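Side-chain contacts in SOXX (Paracoccus pantotrophus, PDB 2C1D), which binds a heme c group and, as the smaller partner of the SoxXA cytochrome complex of sulfur oxidation, probably takes part in electron transfer: residues B[32-37]-B[48-53]; B[81-86]-B[91-96]. One frame throughout, in Å; residues are numbered along the deposited sequence.

Contact 1: residues B[32-37]-B[48-53]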
loop_
_atom_site.group_PDB
_atom_site.type_symbol
_atom_site.label_atom_id
_atom_site.label_comp_id
_atom_site.label_asym_id
_atom_site.label_seq_id
_atom_site.Cartn_x
_atom_site.Cartn_y
_atom_site.Cartn_z
ATOM N N ILE B 32 -25.563 -2.136 6.494
ATOM C CA ILE B 32 -24.733 -2.582 5.388
ATOM C C ILE B 32 -23.714 -1.501 5.023
ATOM O O ILE B 32 -22.554 -1.787 4.783
ATOM C CB ILE B 32 -25.638 -2.959 4.182
ATOM C CG1 ILE B 32 -26.460 -4.219 4.510
ATOM C CG2 ILE B 32 -24.824 -3.172 2.907
ATOM C CD1 ILE B 32 -27.736 -4.350 3.721
ATOM N N MET B 33 -24.154 -0.248 5.001
ATOM C CA MET B 33 -23.318 0.853 4.537
ATOM C C MET B 33 -22.190 1.205 5.525
ATOM O O MET B 33 -21.195 1.838 5.142
ATOM C CB MET B 33 -24.190 2.084 4.254
ATOM C CG MET B 33 -25.155 1.910 3.060
ATOM S SD MET B 33 -26.405 3.208 3.059
ATOM C CE MET B 33 -25.444 4.541 2.464
ATOM N N THR B 34 -22.337 0.780 6.779
ATOM C CA THR B 34 -21.429 1.206 7.848
ATOM C C THR B 34 -20.712 0.039 8.508
ATOM O O THR B 34 -20.096 0.188 9.584
ATOM C CB THR B 34 -22.202 2.000 8.869
ATOM O OG1 THR B 34 -23.306 1.223 9.364
ATOM C CG2 THR B 34 -22.856 3.233 8.198
ATOM N N THR B 35 -20.771 -1.117 7.843
ATOM C CA THR B 35 -20.085 -2.308 8.304
ATOM C C THR B 35 -18.938 -2.593 7.327
ATOM O O THR B 35 -19.153 -2.675 6.099
ATOM C CB THR B 35 -21.057 -3.503 8.394
ATOM O OG1 THR B 35 -22.114 -3.221 9.337
ATOM C CG2 THR B 35 -20.323 -4.742 8.951
ATOM N N ASN B 36 -17.732 -2.755 7.868
ATOM C CA ASN B 36 -16.518 -2.843 7.049
ATOM C C ASN B 36 -16.506 -3.970 5.996
ATOM O O ASN B 36 -15.995 -3.806 4.896
ATOM C CB ASN B 36 -15.274 -2.951 7.947
ATOM C CG ASN B 36 -15.108 -1.746 8.875
ATOM O OD1 ASN B 36 -15.897 -0.804 8.843
ATOM N ND2 ASN B 36 -14.096 -1.799 9.736
ATOM N N ALA B 37 -17.076 -5.107 6.330
ATOM C CA ALA B 37 -16.985 -6.265 5.461
ATOM C C ALA B 37 -18.149 -6.283 4.491
ATOM O O ALA B 37 -18.225 -7.162 3.667
ATOM C CB ALA B 37 -16.987 -7.538 6.284
ATOM N N GLY B 48 -23.574 12.611 6.644
ATOM C CA GLY B 48 -23.974 13.530 7.703
ATOM C C GLY B 48 -25.178 13.077 8.507
ATOM O O GLY B 48 -25.245 13.302 9.714
ATOM N N ALA B 49 -26.105 12.393 7.852
ATOM C CA ALA B 49 -27.275 11.838 8.521
ATOM C C ALA B 49 -26.926 10.765 9.546
ATOM O O ALA B 49 -27.760 10.400 10.358
ATOM C CB ALA B 49 -28.246 11.278 7.501
ATOM N N LEU B 50 -25.710 10.231 9.509
ATOM C CA LEU B 50 -25.295 9.242 10.507
ATOM C C LEU B 50 -24.108 9.807 11.307
ATOM O O LEU B 50 -22.955 9.458 11.025
ATOM C CB LEU B 50 -24.892 7.944 9.801
ATOM C CG LEU B 50 -25.886 6.843 9.375
ATOM C CD1 LEU B 50 -27.330 7.191 9.528
ATOM C CD2 LEU B 50 -25.599 6.390 7.954
ATOM N N PRO B 51 -24.368 10.660 12.300
ATOM C CA PRO B 51 -23.291 11.357 13.034
ATOM C C PRO B 51 -22.427 10.479 13.955
ATOM O O PRO B 51 -21.336 10.884 14.391
ATOM C CB PRO B 51 -24.058 12.409 13.868
ATOM C CG PRO B 51 -25.396 11.817 14.075
ATOM C CD PRO B 51 -25.698 11.041 12.808
ATOM N N ASP B 52 -22.888 9.281 14.254
ATOM C CA ASP B 52 -22.133 8.446 15.192
ATOM C C ASP B 52 -21.124 7.535 14.513
ATOM O O ASP B 52 -20.345 6.869 15.216
ATOM C CB ASP B 52 -23.072 7.653 16.078
ATOM C CG ASP B 52 -23.927 8.555 16.992
ATOM O OD1 ASP B 52 -23.572 9.746 17.249
ATOM O OD2 ASP B 52 -24.984 8.141 17.498
ATOM N N VAL B 53 -21.095 7.514 13.171
ATOM C CA VAL B 53 -20.075 6.716 12.495
ATOM C C VAL B 53 -18.792 7.504 12.524
ATOM O O VAL B 53 -18.748 8.698 12.196
ATOM C CB VAL B 53 -20.414 6.168 11.053
ATOM C CG1 VAL B 53 -21.909 6.144 10.780
ATOM C CG2 VAL B 53 -19.628 6.867 9.967
#

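Contact 2: residues B[81-86]-B[91-96]. With HEC (heme c), chain O.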
loop_
_atom_site.group_PDB
_atom_site.type_symbol
_atom_site.label_atom_id
_atom_site.label_comp_id
_atom_site.label_asym_id
_atom_site.label_seq_id
_atom_site.Cartn_x
_atom_site.Cartn_y
_atom_site.Cartn_z
ATOM N N ASN B 81 -23.100 -1.428 -9.697
ATOM C CA ASN B 81 -21.869 -1.261 -10.459
ATOM C C ASN B 81 -21.697 0.187 -10.938
ATOM O O ASN B 81 -22.207 0.571 -11.995
ATOM C CB ASN B 81 -21.806 -2.230 -11.623
ATOM C CG ASN B 81 -20.444 -2.248 -12.294
ATOM O OD1 ASN B 81 -19.607 -1.357 -12.070
ATOM N ND2 ASN B 81 -20.218 -3.246 -13.136
ATOM N N ALA B 82 -20.948 0.970 -10.156
ATOM C CA ALA B 82 -20.848 2.405 -10.372
ATOM C C ALA B 82 -20.088 2.722 -11.639
ATOM O O ALA B 82 -20.291 3.788 -12.226
ATOM C CB ALA B 82 -20.227 3.087 -9.179
ATOM N N LYS B 83 -19.240 1.801 -12.081
ATOM C CA LYS B 83 -18.518 1.927 -13.347
ATOM C C LYS B 83 -19.406 2.065 -14.581
ATOM O O LYS B 83 -18.921 2.473 -15.638
ATOM C CB LYS B 83 -17.591 0.729 -13.556
ATOM C CG LYS B 83 -16.344 0.729 -12.653
ATOM C CD LYS B 83 -16.456 -0.254 -11.485
ATOM C CE LYS B 83 -15.088 -0.602 -10.871
ATOM N NZ LYS B 83 -14.354 0.567 -10.303
ATOM N N MET B 84 -20.684 1.710 -14.469
ATOM C CA MET B 84 -21.611 1.841 -15.606
ATOM C C MET B 84 -22.226 3.237 -15.679
ATOM O O MET B 84 -22.913 3.574 -16.652
ATOM C CB MET B 84 -22.730 0.798 -15.525
ATOM C CG MET B 84 -22.269 -0.644 -15.520
ATOM S SD MET B 84 -21.440 -1.146 -17.011
ATOM C CE MET B 84 -22.847 -1.361 -18.186
ATOM N N THR B 85 -22.004 4.024 -14.636
ATOM C CA THR B 85 -22.414 5.422 -14.593
ATOM C C THR B 85 -21.182 6.334 -14.746
ATOM O O THR B 85 -21.203 7.291 -15.528
ATOM C CB THR B 85 -23.138 5.699 -13.264
ATOM O OG1 THR B 85 -24.389 4.993 -13.220
ATOM C CG2 THR B 85 -23.536 7.159 -13.107
ATOM N N PHE B 86 -20.115 6.035 -13.999
ATOM C CA PHE B 86 -18.888 6.845 -13.987
ATOM C C PHE B 86 -17.729 5.989 -14.449
ATOM O O PHE B 86 -17.159 5.237 -13.653
ATOM C CB PHE B 86 -18.571 7.348 -12.583
ATOM C CG PHE B 86 -19.736 7.937 -11.838
ATOM C CD1 PHE B 86 -20.346 7.227 -10.815
ATOM C CD2 PHE B 86 -20.162 9.231 -12.088
ATOM C CE1 PHE B 86 -21.392 7.772 -10.095
ATOM C CE2 PHE B 86 -21.206 9.790 -11.360
ATOM C CZ PHE B 86 -21.821 9.068 -10.364
ATOM N N MET B 91 -14.748 3.887 -7.185
ATOM C CA MET B 91 -15.808 3.153 -6.493
ATOM C C MET B 91 -15.884 1.726 -7.043
ATOM O O MET B 91 -16.062 1.533 -8.248
ATOM C CB MET B 91 -17.172 3.842 -6.674
ATOM C CG MET B 91 -18.294 3.156 -5.892
ATOM S SD MET B 91 -19.673 4.264 -5.530
ATOM C CE MET B 91 -20.939 3.072 -5.273
ATOM N N PRO B 92 -15.732 0.721 -6.179
ATOM C CA PRO B 92 -15.823 -0.659 -6.640
ATOM C C PRO B 92 -17.287 -1.042 -6.889
ATOM O O PRO B 92 -18.189 -0.369 -6.414
ATOM C CB PRO B 92 -15.211 -1.452 -5.481
ATOM C CG PRO B 92 -15.568 -0.611 -4.233
ATOM C CD PRO B 92 -15.505 0.817 -4.722
ATOM N N ALA B 93 -17.490 -2.110 -7.657
ATOM C CA ALA B 93 -18.811 -2.620 -8.013
ATOM C C ALA B 93 -19.198 -3.609 -6.956
ATOM O O ALA B 93 -18.444 -4.541 -6.669
ATOM C CB ALA B 93 -18.786 -3.294 -9.370
ATOM N N PHE B 94 -20.368 -3.403 -6.370
ATOM C CA PHE B 94 -20.829 -4.267 -5.289
ATOM C C PHE B 94 -21.625 -5.484 -5.741
ATOM O O PHE B 94 -21.869 -6.377 -4.942
ATOM C CB PHE B 94 -21.569 -3.432 -4.258
ATOM C CG PHE B 94 -20.648 -2.552 -3.459
ATOM C CD1 PHE B 94 -20.385 -1.258 -3.853
ATOM C CD2 PHE B 94 -20.020 -3.039 -2.320
ATOM C CE1 PHE B 94 -19.497 -0.447 -3.107
ATOM C CE2 PHE B 94 -19.152 -2.229 -1.571
ATOM C CZ PHE B 94 -18.902 -0.938 -1.977
ATOM N N TYR B 95 -21.928 -5.571 -7.034
ATOM C CA TYR B 95 -22.694 -6.696 -7.587
ATOM C C TYR B 95 -22.044 -7.194 -8.879
ATOM O O TYR B 95 -22.660 -7.211 -9.945
ATOM C CB TYR B 95 -24.161 -6.272 -7.804
ATOM C CG TYR B 95 -25.150 -7.412 -7.805
ATOM C CD1 TYR B 95 -25.313 -8.228 -6.682
ATOM C CD2 TYR B 95 -25.947 -7.673 -8.922
ATOM C CE1 TYR B 95 -26.238 -9.289 -6.674
ATOM C CE2 TYR B 95 -26.890 -8.709 -8.907
ATOM C CZ TYR B 95 -27.035 -9.502 -7.777
ATOM O OH TYR B 95 -27.944 -10.529 -7.771
ATOM N N LYS B 96 -20.779 -7.590 -8.763
ATOM C CA LYS B 96 -19.949 -7.975 -9.893
ATOM C C LYS B 96 -19.153 -9.192 -9.506
ATOM O O LYS B 96 -18.639 -9.287 -8.390
ATOM C CB LYS B 96 -18.983 -6.854 -10.287
ATOM C CG LYS B 96 -18.188 -7.126 -11.553
ATOM C CD LYS B 96 -17.369 -5.890 -11.957
ATOM C CE LYS B 96 -16.451 -6.146 -13.154
ATOM N NZ LYS B 96 -15.871 -4.853 -13.644
HETATM FE FE HEC O . -19.509 5.613 -3.777
HETATM C CHA HEC O . -20.038 7.988 -6.168
HETATM C CHB HEC O . -22.824 5.497 -3.104
HETATM C CHC HEC O . -18.958 3.060 -1.621
HETATM C CHD HEC O . -16.083 5.987 -4.129
HETATM N NA HEC O . -21.141 6.553 -4.527
HETATM C C1A HEC O . -21.128 7.538 -5.470
HETATM C C2A HEC O . -22.484 8.017 -5.618
HETATM C C3A HEC O . -23.271 7.331 -4.765
HETATM C C4A HEC O . -22.417 6.385 -4.068
HETATM C CMA HEC O . -24.784 7.439 -4.507
HETATM C CAA HEC O . -22.870 9.112 -6.614
HETATM C CBA HEC O . -22.300 10.466 -6.213
HETATM C CGA HEC O . -23.264 11.030 -5.240
HETATM O O1A HEC O . -24.391 11.336 -5.686
HETATM O O2A HEC O . -22.933 11.169 -4.039
HETATM N NB HEC O . -20.649 4.526 -2.582
HETATM C C1B HEC O . -22.024 4.574 -2.501
HETATM C C2B HEC O . -22.490 3.467 -1.683
HETATM C C3B HEC O . -21.419 2.795 -1.253
HETATM C C4B HEC O . -20.253 3.443 -1.829
HETATM C CMB HEC O . -23.961 3.215 -1.319
HETATM C CAB HEC O . -21.439 1.527 -0.350
HETATM C CBB HEC O . -22.244 0.546 -0.887
HETATM N NC HEC O . -17.806 4.679 -2.981
HETATM C C1C HEC O . -17.830 3.642 -2.117
HETATM C C2C HEC O . -16.448 3.335 -1.753
HETATM C C3C HEC O . -15.642 4.045 -2.559
HETATM C C4C HEC O . -16.501 4.986 -3.272
HETATM C CMC HEC O . -16.024 2.110 -0.926
HETATM C CAC HEC O . -14.072 4.076 -2.621
HETATM C CBC HEC O . -13.382 2.944 -2.822
HETATM N ND HEC O . -18.243 6.787 -4.984
HETATM C C1D HEC O . -16.856 6.801 -4.936
HETATM C C2D HEC O . -16.368 7.793 -5.868
HETATM C C3D HEC O . -17.619 8.416 -6.500
HETATM C C4D HEC O . -18.721 7.735 -5.879
HETATM C CMD HEC O . -14.894 8.172 -6.176
HETATM C CAD HEC O . -17.723 9.553 -7.557
HETATM C CBD HEC O . -17.753 8.912 -8.943
HETATM C CGD HEC O . -16.657 9.446 -9.843
HETATM O O1D HEC O . -15.629 8.720 -10.064
HETATM O O2D HEC O . -16.844 10.606 -10.320
HETATM O O HOH W 1 -17.664 -3.324 -15.017
HETATM O O HOH W 2 -20.667 -0.047 -7.411
#

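Contact 1: residues B[32-37]-B[48-53]
Thr34 sends its methyl, CG2, across to two aliphatic side chains of the loop 48-53, and these two methyl-to-methyl touches are the close approaches of the contact. CG2 faces both methyls together: it lies 4.0 Å from CG1 of Val53, the two side chains running at about a right angle to each other, and comes within 4.2 Å of CD2 of Leu50, whose side chain slants past that of the threonine. The first torsion of Thr34 explains how one small residue serves two masters. At chi1 56° the hydroxyl OG1 sits between the backbone N and the carbonyl carbon, turned back to the helix end, where it hydrogen-bonds to the carbonyl oxygen of Val30, while CG2 stands anti to the carbonyl carbon and faces the loop. Threonine thus suits the first residue beyond helix 26-33 to leave helical torsions: its polar branch engages the last turn and its apolar branch remains for packing. Leucine and valine suit the other side because both offer branched methyl groups. A type I turn from Leu50 to Val53, with a weak bond of 3.4 Å from Val53 N to Leu50 O, brings the two residues to the same side, so that both point toward Thr34. Only 99 Å² is buried in all, and none of the three residues is fully buried, so the touch is light and close to the surface. Val53 also packs on Val42, and the backbone N atoms of Gly48 and Ala49 are held by the carboxylate of Asp64, which ties down the start of the loop. The arrangement joins the end of the N-terminal helix of a cytochrome c fold to the loop that follows the heme-attachment motif Cys41, Cys44 and His45.

Contact 2: residues B[81-86]-B[91-96]
Asn81 meets Ala93 in the loop that carries Met91, the axial methionine of this cytochrome c fold. Its OD1 lies 3.4 Å from Ala93 CB, a methyl small enough to sit against the amide, and also accepts a weak hydrogen bond from Lys83 N; its ND2 shares a water with NZ of Lys96, which is salt-bridged to Glu177 of the SOXA chain. Ala82 brings its CB to 3.8 Å from CG of Met91, its small methyl letting the 3-10 turn approach that side chain closely. Lys83 bends at chi2 and chi4 to bring NZ within 2.8 Å of Met91 O, arriving 44° out of the carbonyl plane; a long, flexible chain suits this reach. Phe86 is sandwiched, CG2 of Thr85 over the centre of one ring face and CBD of a heme propionate over the opposite face near the rim. With an alanine in place of Phe86, the propionate arm and the Thr85 methyl would probably lose the flat wall between them, leaving the arm freer to turn. Across the loop, Phe94 lays a ring face against heme CBB, and Pro92 CD touches CBC. Opposite His45, the extended side chain of Met91, CG anti to the backbone N (chi1 -176°), places SD 2.2 Å from the heme iron.

How the contacts relate
Contact 1 closes before contact 2 opens along the chain, and both belong to the same cytochrome c fold. Their centres are 20 Å apart, on opposite sides of the chain's centre, and their nearest atoms stay about 7 Å from each other without touching. Contact 1 lies at the end of helix 26-33 near the surface, whereas contact 2 is buried in the loops between helices 72-81 and 122-133. Each lies by a region that supplies an axial ligand: His45 falls between the segments of contact 1, and Met91 belongs to contact 2, consistent with a fold built round its heme. Helix 122-133 borders both, packing on Ile32 and Met33 and on Phe94 and Tyr95.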